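Local coordinates for CdiI immunity protein (Yersinia kristensenii ATCC 33638, PDB 5E3E) that probably protects its own cell by binding and neutralising the cognate CdiA toxin domain, a nuclease of the RNase A superfamily, at residues 5-13 / 44-55. Residues are numbered along the deposited sequence; the frame is centred on the assembly and turned at random.
Sequences EKYPYLSYL and ERLQMKAEIDYL
Glu-51 points CG away from its own carbonyl carbon (chi1 -68°) and runs extended beyond it, which carries its carboxylate to the first turn of helix 8-17. There it accepts two backbone N-H groups. Tyr-9 N reaches OE2 of Glu-51 at 3.1 Å on the syn side but tilted out of the carboxylate plane, and Leu-10 N reaches Glu-51 OE1 at 2.8 Å from above that plane. Tyr-7 is the N-cap residue, with its ring edge beside Glu-51 OE1. Tyr-9 sets CG anti to its carbonyl carbon (chi1 -64°), and its ring lies against helix 42-56. Gln-47 CB sits 3.5 Å from the centroid of the Tyr-9 ring, nearly on the normal, a CH-pi contact. The carboxylate of Glu-44 and OE2 of Glu-51 lie at the ring edge. A water donates to both Tyr-9 O and Glu-44 OE1. Leu-10 fits as a knob among Met-48, Glu-51, Ile-52 and Leu-55; its CD1 lies 3.7 Å from Leu-55 CD1. The axes of segments 8-13 and 44-55 cross at -106°. Tyr-12, beside Glu-44, hydrogen-bonds through its hydroxyl to Glu-40 and to Tyr-63 N of the toxin chain. A buried carboxylate thus takes up N-H groups that the first helical turn leaves without backbone acceptors, and its negative charge probably suits the positive end of the helix dipole.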
ATOM      1  N   GLU A   5       9.407 -10.554   2.078  1.00 18.20           N
ATOM      2  CA  GLU A   5       9.730 -11.944   1.691  1.00 18.50           C
ATOM      3  C   GLU A   5       9.203 -12.886   2.745  1.00 16.44           C
ATOM      4  O   GLU A   5       8.771 -13.988   2.412  1.00 17.70           O
ATOM      5  CB  GLU A   5      11.250 -12.165   1.531  1.00 21.16           C
ATOM      6  CG  GLU A   5      11.879 -11.326   0.416  1.00 24.03           C
ATOM      7  CD  GLU A   5      13.363 -11.558   0.251  1.00 26.92           C
ATOM      8  OE1 GLU A   5      14.021 -12.058   1.198  1.00 28.34           O
ATOM      9  OE2 GLU A   5      13.876 -11.217  -0.840  1.00 30.38           O
ATOM     10  N   LYS A   6       9.252 -12.496   4.018  1.00 14.31           N
ATOM     11  CA  LYS A   6       8.794 -13.354   5.130  1.00 13.63           C
ATOM     12  C   LYS A   6       7.423 -13.018   5.715  1.00 12.60           C
ATOM     13  O   LYS A   6       6.768 -13.912   6.268  1.00 12.75           O
ATOM     14  CB  LYS A   6       9.825 -13.364   6.245  1.00 14.77           C
ATOM     15  CG  LYS A   6      11.215 -13.794   5.776  1.00 15.73           C
ATOM     16  CD  LYS A   6      11.275 -15.142   5.070  1.00 17.67           C
ATOM     17  CE  LYS A   6      12.711 -15.498   4.670  1.00 18.85           C
ATOM     18  NZ  LYS A   6      12.774 -16.815   4.007  1.00 20.56           N
ATOM     19  N   TYR A   7       6.989 -11.752   5.530  1.00 11.16           N
ATOM     20  CA  TYR A   7       5.655 -11.316   5.875  1.00 11.14           C
ATOM     21  C   TYR A   7       4.824 -10.889   4.649  1.00 11.12           C
ATOM     22  O   TYR A   7       4.247  -9.797   4.617  1.00 11.60           O
ATOM     23  CB  TYR A   7       5.697 -10.190   6.923  1.00 10.89           C
ATOM     24  CG  TYR A   7       6.216 -10.648   8.268  1.00 10.90           C
ATOM     25  CD1 TYR A   7       7.592 -10.769   8.503  1.00 10.68           C
ATOM     26  CD2 TYR A   7       5.351 -10.960   9.299  1.00 11.77           C
ATOM     27  CE1 TYR A   7       8.055 -11.162   9.748  1.00 11.27           C
ATOM     28  CE2 TYR A   7       5.810 -11.373  10.562  1.00 12.26           C
ATOM     29  CZ  TYR A   7       7.173 -11.503  10.754  1.00 11.97           C
ATOM     30  OH  TYR A   7       7.602 -11.884  12.022  1.00 12.96           O
ATOM     31  N   PRO A   8       4.662 -11.790   3.681  1.00 12.40           N
ATOM     32  CA  PRO A   8       3.976 -11.323   2.480  1.00 12.16           C
ATOM     33  C   PRO A   8       2.483 -11.052   2.687  1.00 11.92           C
ATOM     34  O   PRO A   8       1.915 -10.267   1.948  1.00 11.67           O
ATOM     35  CB  PRO A   8       4.198 -12.468   1.484  1.00 12.41           C
ATOM     36  CG  PRO A   8       4.345 -13.673   2.336  1.00 12.49           C
ATOM     37  CD  PRO A   8       5.112 -13.178   3.544  1.00 12.67           C
ATOM     38  N   TYR A   9       1.838 -11.750   3.615  1.00 11.88           N
ATOM     39  CA  TYR A   9       0.380 -11.629   3.759  1.00 12.09           C
ATOM     40  C   TYR A   9      -0.029 -10.289   4.376  1.00 12.00           C
ATOM     41  O   TYR A   9      -0.950  -9.631   3.915  1.00 11.98           O
ATOM     42  CB  TYR A   9      -0.238 -12.854   4.487  1.00 12.36           C
ATOM     43  CG  TYR A   9      -0.054 -14.089   3.671  1.00 12.83           C
ATOM     44  CD1 TYR A   9      -0.930 -14.379   2.643  1.00 13.10           C
ATOM     45  CD2 TYR A   9       1.092 -14.888   3.794  1.00 12.99           C
ATOM     46  CE1 TYR A   9      -0.732 -15.459   1.814  1.00 13.50           C
ATOM     47  CE2 TYR A   9       1.304 -15.982   2.946  1.00 13.43           C
ATOM     48  CZ  TYR A   9       0.383 -16.235   1.943  1.00 13.69           C
ATOM     49  OH  TYR A   9       0.534 -17.296   1.061  1.00 14.08           O
ATOM     50  N   LEU A  10       0.671  -9.892   5.410  1.00 12.27           N
ATOM     51  CA  LEU A  10       0.498  -8.559   5.983  1.00 12.46           C
ATOM     52  C   LEU A  10       1.005  -7.482   5.054  1.00 12.14           C
ATOM     53  O   LEU A  10       0.396  -6.422   4.958  1.00 11.81           O
ATOM     54  CB  LEU A  10       1.193  -8.429   7.337  1.00 13.24           C
ATOM     55  CG  LEU A  10       0.343  -8.701   8.540  1.00 14.13           C
ATOM     56  CD1 LEU A  10       1.223  -8.604   9.779  1.00 14.93           C
ATOM     57  CD2 LEU A  10      -0.842  -7.717   8.625  1.00 14.20           C
ATOM     58  N   SER A  11       2.100  -7.735   4.348  1.00 12.08           N
ATOM     59  CA  SER A  11       2.580  -6.742   3.364  1.00 12.38           C
ATOM     60  C   SER A  11       1.490  -6.492   2.299  1.00 11.89           C
ATOM     61  O   SER A  11       1.273  -5.373   1.900  1.00 11.84           O
ATOM     62  CB  SER A  11       3.862  -7.176   2.702  1.00 12.96           C
ATOM     63  OG  SER A  11       4.869  -7.275   3.693  1.00 14.41           O
ATOM     64  N   TYR A  12       0.805  -7.558   1.867  1.00 11.52           N
ATOM     65  CA  TYR A  12      -0.248  -7.447   0.869  1.00 11.33           C
ATOM     66  C   TYR A  12      -1.422  -6.607   1.389  1.00 11.10           C
ATOM     67  O   TYR A  12      -1.828  -5.660   0.707  1.00 11.09           O
ATOM     68  CB  TYR A  12      -0.737  -8.832   0.440  1.00 11.37           C
ATOM     69  CG  TYR A  12      -1.870  -8.810  -0.546  1.00 11.53           C
ATOM     70  CD1 TYR A  12      -1.678  -8.356  -1.848  1.00 11.76           C
ATOM     71  CD2 TYR A  12      -3.123  -9.200  -0.177  1.00 11.70           C
ATOM     72  CE1 TYR A  12      -2.718  -8.330  -2.768  1.00 12.00           C
ATOM     73  CE2 TYR A  12      -4.172  -9.157  -1.074  1.00 11.89           C
ATOM     74  CZ  TYR A  12      -3.979  -8.743  -2.376  1.00 12.07           C
ATOM     75  OH  TYR A  12      -5.044  -8.728  -3.295  1.00 12.49           O
ATOM     76  N   LEU A  13      -1.955  -6.939   2.579  1.00 10.95           N
ATOM     77  CA  LEU A  13      -2.975  -6.100   3.195  1.00 11.13           C
ATOM     78  C   LEU A  13      -2.535  -4.633   3.290  1.00 10.99           C
ATOM     79  O   LEU A  13      -3.273  -3.738   2.941  1.00 10.89           O
ATOM     80  CB  LEU A  13      -3.335  -6.578   4.592  1.00 11.35           C
ATOM     81  CG  LEU A  13      -4.357  -5.791   5.401  1.00 11.59           C
ATOM     82  CD1 LEU A  13      -5.739  -5.838   4.710  1.00 11.79           C
ATOM     83  CD2 LEU A  13      -4.421  -6.369   6.809  1.00 11.97           C
ATOM     84  N   GLU A  44      -6.121 -16.856   2.222  1.00 15.19           N
ATOM     85  CA  GLU A  44      -5.361 -15.638   2.287  1.00 15.34           C
ATOM     86  C   GLU A  44      -5.519 -14.985   3.660  1.00 15.13           C
ATOM     87  O   GLU A  44      -4.520 -14.605   4.300  1.00 14.56           O
ATOM     88  CB  GLU A  44      -5.759 -14.688   1.158  1.00 15.72           C
ATOM     89  CG  GLU A  44      -4.990 -13.391   1.124  1.00 16.22           C
ATOM     90  CD  GLU A  44      -3.611 -13.511   0.498  1.00 16.73           C
ATOM     91  OE1 GLU A  44      -2.839 -12.524   0.585  1.00 17.59           O
ATOM     92  OE2 GLU A  44      -3.268 -14.551  -0.112  1.00 18.36           O
ATOM     93  N   ARG A  45      -6.754 -14.812   4.133  0.50 14.95           N
ATOM     94  CA  ARG A  45      -6.921 -14.123   5.411  0.50 14.84           C
ATOM     95  C   ARG A  45      -6.418 -14.942   6.606  0.50 14.65           C
ATOM     96  O   ARG A  45      -5.940 -14.350   7.559  0.50 14.27           O
ATOM     97  CB  ARG A  45      -8.344 -13.601   5.642  0.50 15.29           C
ATOM     98  CG  ARG A  45      -9.411 -14.635   5.754  0.50 15.68           C
ATOM     99  CD  ARG A  45     -10.731 -13.999   6.220  0.50 16.07           C
ATOM    100  NE  ARG A  45     -11.725 -15.032   6.495  0.50 16.38           N
ATOM    101  CZ  ARG A  45     -12.603 -15.471   5.598  0.50 17.06           C
ATOM    102  NH1 ARG A  45     -12.612 -14.955   4.381  0.50 17.01           N
ATOM    103  NH2 ARG A  45     -13.490 -16.426   5.908  0.50 17.45           N
ATOM    104  N   LEU A  46      -6.518 -16.276   6.555  1.00 14.77           N
ATOM    105  CA  LEU A  46      -5.943 -17.095   7.626  1.00 15.04           C
ATOM    106  C   LEU A  46      -4.421 -16.991   7.679  1.00 14.21           C
ATOM    107  O   LEU A  46      -3.857 -17.025   8.770  1.00 13.80           O
ATOM    108  CB  LEU A  46      -6.329 -18.583   7.486  1.00 16.41           C
ATOM    109  CG  LEU A  46      -7.810 -18.804   7.776  1.00 18.16           C
ATOM    110  CD1 LEU A  46      -8.157 -20.247   7.449  1.00 20.15           C
ATOM    111  CD2 LEU A  46      -8.138 -18.503   9.232  1.00 19.11           C
ATOM    112  N   GLN A  47      -3.760 -16.838   6.527  1.00 13.46           N
ATOM    113  CA  GLN A  47      -2.300 -16.684   6.527  1.00 13.19           C
ATOM    114  C   GLN A  47      -1.927 -15.269   7.017  1.00 13.03           C
ATOM    115  O   GLN A  47      -0.908 -15.095   7.678  1.00 12.72           O
ATOM    116  CB  GLN A  47      -1.740 -16.967   5.143  1.00 13.37           C
ATOM    117  CG  GLN A  47      -1.838 -18.471   4.804  1.00 13.76           C
ATOM    118  CD  GLN A  47      -1.342 -18.825   3.417  1.00 14.22           C
ATOM    119  OE1 GLN A  47      -0.251 -19.388   3.259  1.00 14.42           O
ATOM    120  NE2 GLN A  47      -2.133 -18.504   2.423  1.00 14.45           N
HETATM  121  N   MSE A  48      -2.768 -14.280   6.703  1.00 12.90           N
HETATM  122  CA  MSE A  48      -2.572 -12.918   7.216  1.00 13.52           C
HETATM  123  C   MSE A  48      -2.733 -12.933   8.736  1.00 13.14           C
HETATM  124  O   MSE A  48      -1.905 -12.384   9.454  1.00 12.74           O
HETATM  125  CB  MSE A  48      -3.506 -11.942   6.466  1.00 14.72           C
HETATM  126  CG  MSE A  48      -3.308 -10.459   6.823  1.00 16.17           C
HETATM  127 SE   MSE A  48      -4.216 -10.025   8.530  1.00 20.94          SE
HETATM  128  CE  MSE A  48      -6.068 -10.126   7.847  1.00 18.27           C
ATOM    129  N   LYS A  49      -3.761 -13.613   9.236  1.00 12.95           N
ATOM    130  CA  LYS A  49      -3.982 -13.703  10.674  1.00 13.33           C
ATOM    131  C   LYS A  49      -2.787 -14.389  11.346  1.00 12.88           C
ATOM    132  O   LYS A  49      -2.383 -13.993  12.435  1.00 12.80           O
ATOM    133  CB  LYS A  49      -5.295 -14.430  10.968  1.00 14.56           C
ATOM    134  CG  LYS A  49      -6.487 -13.520  10.670  1.00 15.49           C
ATOM    135  CD  LYS A  49      -7.830 -14.237  10.625  1.00 17.46           C
ATOM    136  CE  LYS A  49      -8.198 -14.822  11.937  1.00 19.66           C
ATOM    137  NZ  LYS A  49      -9.430 -15.641  11.752  1.00 21.56           N
ATOM    138  N   ALA A  50      -2.250 -15.428  10.720  1.00 12.39           N
ATOM    139  CA  ALA A  50      -1.074 -16.124  11.310  1.00 12.43           C
ATOM    140  C   ALA A  50       0.091 -15.164  11.480  1.00 12.18           C
ATOM    141  O   ALA A  50       0.763 -15.203  12.510  1.00 12.16           O
ATOM    142  CB  ALA A  50      -0.663 -17.323  10.481  1.00 12.52           C
ATOM    143  N   GLU A  51       0.314 -14.293  10.497  1.00 11.94           N
ATOM    144  CA  GLU A  51       1.370 -13.263  10.615  1.00 11.97           C
ATOM    145  C   GLU A  51       1.098 -12.253  11.741  1.00 11.81           C
ATOM    146  O   GLU A  51       1.993 -11.903  12.483  1.00 11.72           O
ATOM    147  CB  GLU A  51       1.590 -12.530   9.289  1.00 12.04           C
ATOM    148  CG  GLU A  51       2.198 -13.418   8.232  1.00 12.47           C
ATOM    149  CD  GLU A  51       2.589 -12.665   6.949  1.00 12.57           C
ATOM    150  OE1 GLU A  51       2.480 -11.423   6.906  1.00 12.93           O
ATOM    151  OE2 GLU A  51       2.990 -13.355   5.993  1.00 13.02           O
ATOM    152  N   ILE A  52      -0.152 -11.808  11.892  1.00 11.72           N
ATOM    153  CA  ILE A  52      -0.501 -11.000  13.044  1.00 11.97           C
ATOM    154  C   ILE A  52      -0.101 -11.716  14.336  1.00 12.31           C
ATOM    155  O   ILE A  52       0.438 -11.095  15.247  1.00 12.30           O
ATOM    156  CB  ILE A  52      -1.995 -10.647  13.071  1.00 12.03           C
ATOM    157  CG1 ILE A  52      -2.306  -9.706  11.927  1.00 12.00           C
ATOM    158  CG2 ILE A  52      -2.377 -10.119  14.464  1.00 12.19           C
ATOM    159  CD1 ILE A  52      -3.751  -9.188  11.868  1.00 12.21           C
ATOM    160  N   ASP A  53      -0.379 -13.017  14.429  1.00 12.81           N
ATOM    161  CA  ASP A  53      -0.080 -13.722  15.653  1.00 13.64           C
ATOM    162  C   ASP A  53       1.423 -13.799  15.902  1.00 12.99           C
ATOM    163  O   ASP A  53       1.854 -13.702  17.056  1.00 12.48           O
ATOM    164  CB  ASP A  53      -0.663 -15.133  15.618  1.00 14.82           C
ATOM    165  CG  ASP A  53      -2.090 -15.177  16.054  1.00 16.55           C
ATOM    166  OD1 ASP A  53      -2.466 -14.360  16.929  1.00 19.38           O
ATOM    167  OD2 ASP A  53      -2.791 -16.085  15.585  1.00 18.45           O
ATOM    168  N   TYR A  54       2.213 -13.948  14.839  1.00 12.80           N
ATOM    169  CA  TYR A  54       3.683 -13.974  14.993  1.00 12.90           C
ATOM    170  C   TYR A  54       4.164 -12.645  15.580  1.00 12.88           C
ATOM    171  O   TYR A  54       5.102 -12.620  16.390  1.00 12.96           O
ATOM    172  CB  TYR A  54       4.412 -14.236  13.679  1.00 13.06           C
ATOM    173  CG  TYR A  54       4.463 -15.702  13.327  1.00 13.42           C
ATOM    174  CD1 TYR A  54       5.199 -16.591  14.122  1.00 13.82           C
ATOM    175  CD2 TYR A  54       3.842 -16.191  12.197  1.00 13.57           C
ATOM    176  CE1 TYR A  54       5.255 -17.944  13.820  1.00 14.15           C
ATOM    177  CE2 TYR A  54       3.895 -17.528  11.875  1.00 14.12           C
ATOM    178  CZ  TYR A  54       4.622 -18.404  12.699  1.00 14.37           C
ATOM    179  OH  TYR A  54       4.648 -19.749  12.403  1.00 15.17           O
ATOM    180  N   LEU A  55       3.511 -11.561  15.206  1.00 12.72           N
ATOM    181  CA  LEU A  55       3.898 -10.263  15.755  1.00 12.75           C
ATOM    182  C   LEU A  55       3.415 -10.080  17.164  1.00 12.86           C
ATOM    183  O   LEU A  55       4.198  -9.636  18.004  1.00 12.64           O
ATOM    184  CB  LEU A  55       3.391  -9.100  14.889  1.00 12.86           C
ATOM    185  CG  LEU A  55       4.027  -8.996  13.486  1.00 12.82           C
ATOM    186  CD1 LEU A  55       3.376  -7.846  12.717  1.00 12.90           C
ATOM    187  CD2 LEU A  55       5.537  -8.842  13.494  1.00 13.06           C
TER
HETATM  188  O   HOH W   1      -3.137 -11.016   2.911  1.00 11.93           O